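Local coordinates for protein leucine aminopeptidase 2 (Saccharomyces cerevisiae, PDB 2XQ0) that cleaves di- and tripeptides as a zinc-dependent aminopeptidase of the M1 family and has low epoxide hydrolase activity in vitro, at residues Pro342-Ser347 / Leu396-Glu401; Thr327-Arg332 / Ala408-Phe413. All coordinates share one frame; numbering follows the deposited sequence.

In the fold
Of the segments described here, the first in the chain is Thr327-Arg332. It lies on helix 321-339, after the HExxH helix 297-311, and this helix also carries the zinc ligand Glu324 near its start. Helix 341-360 follows and carries Pro342-Ser347. Helix 388-403 brings Leu396-Glu401 back against it, so contact 1 closes the inner loop. Helix 407-420 then returns to helix 321-339 through Ala408-Phe413, and contact 2 closes the outer loop. The two loops nest and do not cross. Glu401 of contact 1 meets Tyr329 of contact 2, and Ser347 meets Arg332, so the contacts form one connected cluster. All four helices belong to the peptidase M1 region.

Contact 1 of 2, residues Pro342-Ser347 / Leu396-Glu401; sequences PTRHFS and LLFHLE
Arg344 meets Glu401 end-on in a two-pronged salt bridge. Its NH2 donates to Glu401 OE2 at 2.9 Å, nearly straight at 170°. Its NH1 donates to Glu401 OE1 at 3.1 Å and is more bent. Both carboxylate oxygens accept through their syn lone pairs. The guanidinium and carboxylate planes lie only 17° apart, which is the nearly flat geometry of a bidentate pair. The Arg344 chain starts extended and bends at chi3, while Glu401 reaches out from the opposite direction.

Phe398 packs beside this bridge. Its CE1 lies over one face of the guanidinium, 3.6 Å from Arg344 NH2. The ring offers its edge, not its face, to the arginine. At the next corner of the ring, Phe398 CZ comes within 4.0 Å of His345 CE1. This is an offset edge-to-face pair, with the edge of Phe398 toward the imidazole face and the ring centroids 5.7 Å apart.

Further out, Glu341 forms a salt bridge with Arg344 NE, so the guanidinium has a second carboxylate partner. Tyr329 is a probable second partner of Glu401 OE1. His345 ND1 is hydrogen-bonded to the backbone N of Ile467, which helps fix the imidazole. The two helix segments run roughly antiparallel, at 143°, with axes 13.8 Å apart. Long side chains bridge this wide gap between helices 341-360 and 388-403, in the helical part of the M1 peptidase domain.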
loop_
_atom_site.group_PDB
_atom_site.type_symbol
_atom_site.label_atom_id
_atom_site.label_comp_id
_atom_site.label_asym_id
_atom_site.label_seq_id
_atom_site.Cartn_x
_atom_site.Cartn_y
_atom_site.Cartn_z
ATOM N N PRO A 342 6.828 23.522 -4.223
ATOM C CA PRO A 342 6.930 22.980 -5.586
ATOM C C PRO A 342 7.081 21.463 -5.614
ATOM O O PRO A 342 6.592 20.814 -6.545
ATOM C CB PRO A 342 8.186 23.663 -6.136
ATOM C CG PRO A 342 8.229 24.964 -5.410
ATOM C CD PRO A 342 7.793 24.617 -4.006
ATOM N N THR A 343 7.769 20.917 -4.616
ATOM C CA THR A 343 7.932 19.475 -4.491
ATOM C C THR A 343 6.601 18.791 -4.152
ATOM O O THR A 343 6.243 17.782 -4.769
ATOM C CB THR A 343 9.016 19.138 -3.437
ATOM O OG1 THR A 343 10.258 19.706 -3.852
ATOM C CG2 THR A 343 9.200 17.633 -3.293
ATOM N N ARG A 344 5.858 19.338 -3.189
ATOM C CA ARG A 344 4.552 18.767 -2.859
ATOM C C ARG A 344 3.656 18.754 -4.096
ATOM O O ARG A 344 2.983 17.764 -4.397
ATOM C CB ARG A 344 3.864 19.551 -1.729
ATOM C CG ARG A 344 2.379 19.155 -1.567
ATOM C CD ARG A 344 1.816 19.537 -0.202
ATOM N NE ARG A 344 1.376 20.932 -0.145
ATOM C CZ ARG A 344 0.166 21.301 0.264
ATOM N NH1 ARG A 344 -0.710 20.381 0.640
ATOM N NH2 ARG A 344 -0.175 22.580 0.295
ATOM N N HIS A 345 3.635 19.876 -4.804
ATOM C CA HIS A 345 2.785 20.018 -5.974
ATOM C C HIS A 345 3.221 19.101 -7.112
ATOM O O HIS A 345 2.386 18.564 -7.833
ATOM C CB HIS A 345 2.767 21.477 -6.427
ATOM C CG HIS A 345 1.920 22.354 -5.561
ATOM N ND1 HIS A 345 0.848 23.066 -6.047
ATOM C CD2 HIS A 345 1.955 22.590 -4.231
ATOM C CE1 HIS A 345 0.274 23.729 -5.059
ATOM N NE2 HIS A 345 0.926 23.452 -3.943
ATOM N N PHE A 346 4.527 18.926 -7.288
ATOM C CA PHE A 346 5.016 17.988 -8.306
ATOM C C PHE A 346 4.486 16.586 -8.002
ATOM O O PHE A 346 4.030 15.860 -8.875
ATOM C CB PHE A 346 6.554 17.979 -8.335
ATOM C CG PHE A 346 7.135 17.016 -9.340
ATOM C CD1 PHE A 346 7.081 17.293 -10.700
ATOM C CD2 PHE A 346 7.705 15.828 -8.931
ATOM C CE1 PHE A 346 7.601 16.405 -11.623
ATOM C CE2 PHE A 346 8.236 14.943 -9.851
ATOM C CZ PHE A 346 8.183 15.225 -11.195
ATOM N N SER A 347 4.549 16.193 -6.745
ATOM C CA SER A 347 4.054 14.866 -6.370
ATOM C C SER A 347 2.546 14.743 -6.696
ATOM O O SER A 347 2.093 13.705 -7.188
ATOM C CB SER A 347 4.370 14.604 -4.884
ATOM O OG SER A 347 3.716 13.444 -4.406
ATOM N N LEU A 396 -9.729 15.786 -2.515
ATOM C CA LEU A 396 -10.793 16.363 -1.691
ATOM C C LEU A 396 -10.182 17.088 -0.493
ATOM O O LEU A 396 -10.584 18.208 -0.153
ATOM C CB LEU A 396 -11.781 15.285 -1.236
ATOM C CG LEU A 396 -12.775 15.719 -0.171
ATOM C CD1 LEU A 396 -13.506 16.965 -0.633
ATOM C CD2 LEU A 396 -13.746 14.580 0.139
ATOM N N LEU A 397 -9.172 16.480 0.129
ATOM C CA LEU A 397 -8.539 17.119 1.302
ATOM C C LEU A 397 -7.745 18.386 0.949
ATOM O O LEU A 397 -7.714 19.353 1.717
ATOM C CB LEU A 397 -7.642 16.122 2.027
ATOM C CG LEU A 397 -8.421 14.936 2.602
ATOM C CD1 LEU A 397 -7.480 13.876 3.126
ATOM C CD2 LEU A 397 -9.368 15.426 3.686
ATOM N N PHE A 398 -7.070 18.354 -0.194
ATOM C CA PHE A 398 -6.344 19.504 -0.691
ATOM C C PHE A 398 -7.311 20.670 -1.012
ATOM O O PHE A 398 -6.990 21.846 -0.793
ATOM C CB PHE A 398 -5.520 19.115 -1.927
ATOM C CG PHE A 398 -4.631 20.230 -2.431
ATOM C CD1 PHE A 398 -3.515 20.620 -1.711
ATOM C CD2 PHE A 398 -4.925 20.896 -3.614
ATOM C CE1 PHE A 398 -2.697 21.669 -2.158
ATOM C CE2 PHE A 398 -4.112 21.935 -4.069
ATOM C CZ PHE A 398 -2.994 22.318 -3.331
ATOM N N HIS A 399 -8.486 20.331 -1.536
ATOM C CA HIS A 399 -9.534 21.313 -1.814
ATOM C C HIS A 399 -10.011 21.968 -0.519
ATOM O O HIS A 399 -10.133 23.190 -0.432
ATOM C CB HIS A 399 -10.708 20.635 -2.525
ATOM C CG HIS A 399 -11.836 21.565 -2.856
ATOM N ND1 HIS A 399 -11.679 22.659 -3.679
ATOM C CD2 HIS A 399 -13.132 21.562 -2.477
ATOM C CE1 HIS A 399 -12.832 23.293 -3.787
ATOM N NE2 HIS A 399 -13.732 22.648 -3.069
ATOM N N LEU A 400 -10.256 21.139 0.490
ATOM C CA LEU A 400 -10.687 21.600 1.800
ATOM C C LEU A 400 -9.634 22.490 2.456
ATOM O O LEU A 400 -9.956 23.542 3.001
ATOM C CB LEU A 400 -10.999 20.398 2.696
ATOM C CG LEU A 400 -12.276 19.637 2.313
ATOM C CD1 LEU A 400 -12.522 18.441 3.244
ATOM C CD2 LEU A 400 -13.492 20.561 2.287
ATOM N N GLU A 401 -8.377 22.049 2.421
ATOM C CA GLU A 401 -7.260 22.871 2.872
ATOM C C GLU A 401 -7.350 24.265 2.255
ATOM O O GLU A 401 -7.242 25.273 2.945
ATOM C CB GLU A 401 -5.928 22.221 2.462
ATOM C CG GLU A 401 -4.696 23.015 2.848
ATOM C CD GLU A 401 -3.413 22.500 2.200
ATOM O OE1 GLU A 401 -3.065 21.303 2.390
ATOM O OE2 GLU A 401 -2.735 23.310 1.516
#

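Contact 2 of 2, residues Thr327-Arg332 / Ala408-Phe413; sequences TVYLER and AEFDPF
Segments 327-332 and 408-413 are both helical, and the second is kinked where the N atoms of Pro412 and Phe413 lack a bond to the preceding turn. Tyr329 and Phe410 make the contact, and both are buried. The edge of Phe410 is turned toward the face of Tyr329 in an offset edge-to-face pair. The planes stand at 89°, and the ring centroids are 5.9 Å apart. The offset shifts the contact toward the hydroxyl end of the tyrosine ring. Phe410 CD2 comes within 3.4 Å of Tyr329 OH, which lies near the plane of the phenylalanine ring. Phe410 CE2 packs at 4.0 Å from Tyr329 CZ. Both CB atoms are already directed across the gap. With CG anti to N in each residue (chi1 176° in Tyr329, -165° in Phe410), each ring extends out from its helix to meet the other.

Tyr329 lies on the helix that supplies the zinc ligand Glu324, and its side chain is about 11 Å from the bound zinc ion. In this M1 metallopeptidase, His301 and His305 of the HExxH helix complete the protein ligands. The contact joins helix 407-420 to the helix that carries Glu324, outside the first shell of the zinc. On the same helix, Glu331 OE1 is hydrogen-bonded to His301 ND1, a second-shell bond that probably orients this zinc ligand.

The tyrosine hydroxyl is hydrogen-bonded to Arg333 NH1. It also lies very close to Glu401 OE1, a probable hydrogen bond of doubtful exact length. Polar partners thus hold the end of the ring that Phe410 touches. Asp411 forms a salt bridge with the same Arg333, through OD1. Around the pair, Leu397 packs on Tyr329, while Leu404 and Tyr439 pack on Phe410.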
loop_
_atom_site.group_PDB
_atom_site.type_symbol
_atom_site.label_atom_id
_atom_site.label_comp_id
_atom_site.label_asym_id
_atom_site.label_seq_id
_atom_site.Cartn_x
_atom_site.Cartn_y
_atom_site.Cartn_z
ATOM N N THR A 327 -3.606 9.610 4.163
ATOM C CA THR A 327 -2.174 9.261 4.105
ATOM C C THR A 327 -1.447 9.996 2.977
ATOM O O THR A 327 -0.383 10.553 3.197
ATOM C CB THR A 327 -1.951 7.746 3.993
ATOM O OG1 THR A 327 -2.551 7.112 5.135
ATOM C CG2 THR A 327 -0.442 7.394 3.916
ATOM N N VAL A 328 -2.024 9.999 1.780
ATOM C CA VAL A 328 -1.394 10.646 0.641
ATOM C C VAL A 328 -1.312 12.150 0.930
ATOM O O VAL A 328 -0.302 12.794 0.629
ATOM C CB VAL A 328 -2.160 10.358 -0.703
ATOM C CG1 VAL A 328 -1.562 11.179 -1.864
ATOM C CG2 VAL A 328 -2.106 8.855 -1.068
ATOM N N TYR A 329 -2.374 12.695 1.528
ATOM C CA TYR A 329 -2.391 14.108 1.929
ATOM C C TYR A 329 -1.270 14.396 2.927
ATOM O O TYR A 329 -0.419 15.289 2.720
ATOM C CB TYR A 329 -3.776 14.544 2.481
ATOM C CG TYR A 329 -3.736 15.973 2.981
ATOM C CD1 TYR A 329 -3.844 17.044 2.099
ATOM C CD2 TYR A 329 -3.516 16.246 4.320
ATOM C CE1 TYR A 329 -3.758 18.352 2.548
ATOM C CE2 TYR A 329 -3.419 17.526 4.766
ATOM C CZ TYR A 329 -3.531 18.577 3.879
ATOM O OH TYR A 329 -3.431 19.862 4.336
ATOM N N LEU A 330 -1.236 13.619 3.999
ATOM C CA LEU A 330 -0.198 13.799 5.012
ATOM C C LEU A 330 1.235 13.602 4.485
ATOM O O LEU A 330 2.110 14.389 4.785
ATOM C CB LEU A 330 -0.459 12.899 6.223
ATOM C CG LEU A 330 -1.723 13.285 7.001
ATOM C CD1 LEU A 330 -2.066 12.218 8.056
ATOM C CD2 LEU A 330 -1.581 14.685 7.633
ATOM N N GLU A 331 1.450 12.552 3.698
ATOM C CA GLU A 331 2.724 12.265 3.041
ATOM C C GLU A 331 3.220 13.496 2.285
ATOM O O GLU A 331 4.371 13.908 2.422
ATOM C CB GLU A 331 2.517 11.114 2.046
ATOM C CG GLU A 331 3.683 10.803 1.099
ATOM C CD GLU A 331 3.269 9.835 -0.020
ATOM O OE1 GLU A 331 2.090 9.378 -0.048
ATOM O OE2 GLU A 331 4.130 9.530 -0.877
ATOM N N ARG A 332 2.338 14.077 1.477
ATOM C CA ARG A 332 2.677 15.253 0.696
ATOM C C ARG A 332 2.901 16.503 1.559
ATOM O O ARG A 332 3.710 17.341 1.203
ATOM C CB ARG A 332 1.705 15.469 -0.454
ATOM C CG ARG A 332 1.838 14.357 -1.499
ATOM C CD ARG A 332 0.888 14.495 -2.645
ATOM N NE ARG A 332 1.089 13.374 -3.554
ATOM C CZ ARG A 332 0.149 12.850 -4.330
ATOM N NH1 ARG A 332 -1.087 13.343 -4.322
ATOM N NH2 ARG A 332 0.444 11.818 -5.098
ATOM N N ALA A 408 -2.364 26.682 7.561
ATOM C CA ALA A 408 -2.400 27.199 8.922
ATOM C C ALA A 408 -3.785 27.058 9.527
ATOM O O ALA A 408 -3.921 26.759 10.716
ATOM C CB ALA A 408 -1.953 28.648 8.949
ATOM N N GLU A 409 -4.807 27.272 8.706
ATOM C CA GLU A 409 -6.199 27.173 9.152
ATOM C C GLU A 409 -6.673 25.723 9.289
ATOM O O GLU A 409 -7.583 25.413 10.070
ATOM C CB GLU A 409 -7.115 27.894 8.157
ATOM C CG GLU A 409 -6.916 29.396 8.104
ATOM C CD GLU A 409 -7.340 30.078 9.394
ATOM O OE1 GLU A 409 -6.509 30.802 9.980
ATOM O OE2 GLU A 409 -8.498 29.884 9.828
ATOM N N PHE A 410 -6.059 24.836 8.520
ATOM C CA PHE A 410 -6.520 23.456 8.418
ATOM C C PHE A 410 -5.836 22.574 9.458
ATOM O O PHE A 410 -6.423 21.626 9.972
ATOM C CB PHE A 410 -6.238 22.951 6.996
ATOM C CG PHE A 410 -6.967 21.690 6.623
ATOM C CD1 PHE A 410 -8.349 21.588 6.766
ATOM C CD2 PHE A 410 -6.275 20.611 6.088
ATOM C CE1 PHE A 410 -9.014 20.425 6.403
ATOM C CE2 PHE A 410 -6.940 19.455 5.734
ATOM C CZ PHE A 410 -8.313 19.366 5.892
ATOM N N ASP A 411 -4.589 22.893 9.775
ATOM C CA ASP A 411 -3.818 22.053 10.681
ATOM C C ASP A 411 -4.465 21.863 12.059
ATOM O O ASP A 411 -4.352 20.782 12.651
ATOM C CB ASP A 411 -2.370 22.541 10.794
ATOM C CG ASP A 411 -1.539 22.197 9.554
ATOM O OD1 ASP A 411 -2.138 21.753 8.548
ATOM O OD2 ASP A 411 -0.295 22.366 9.586
ATOM N N PRO A 412 -5.153 22.896 12.575
ATOM C CA PRO A 412 -5.880 22.697 13.837
ATOM C C PRO A 412 -6.966 21.631 13.711
ATOM O O PRO A 412 -7.164 20.842 14.638
ATOM C CB PRO A 412 -6.515 24.062 14.090
ATOM C CG PRO A 412 -5.571 25.019 13.439
ATOM C CD PRO A 412 -5.097 24.320 12.198
ATOM N N PHE A 413 -7.664 21.608 12.582
ATOM C CA PHE A 413 -8.641 20.546 12.337
ATOM C C PHE A 413 -7.978 19.159 12.288
ATOM O O PHE A 413 -8.465 18.199 12.878
ATOM C CB PHE A 413 -9.416 20.772 11.042
ATOM C CG PHE A 413 -10.267 19.588 10.646
ATOM C CD1 PHE A 413 -11.429 19.289 11.347
ATOM C CD2 PHE A 413 -9.883 18.751 9.599
ATOM C CE1 PHE A 413 -12.208 18.183 11.002
ATOM C CE2 PHE A 413 -10.654 17.652 9.247
ATOM C CZ PHE A 413 -11.832 17.374 9.953
#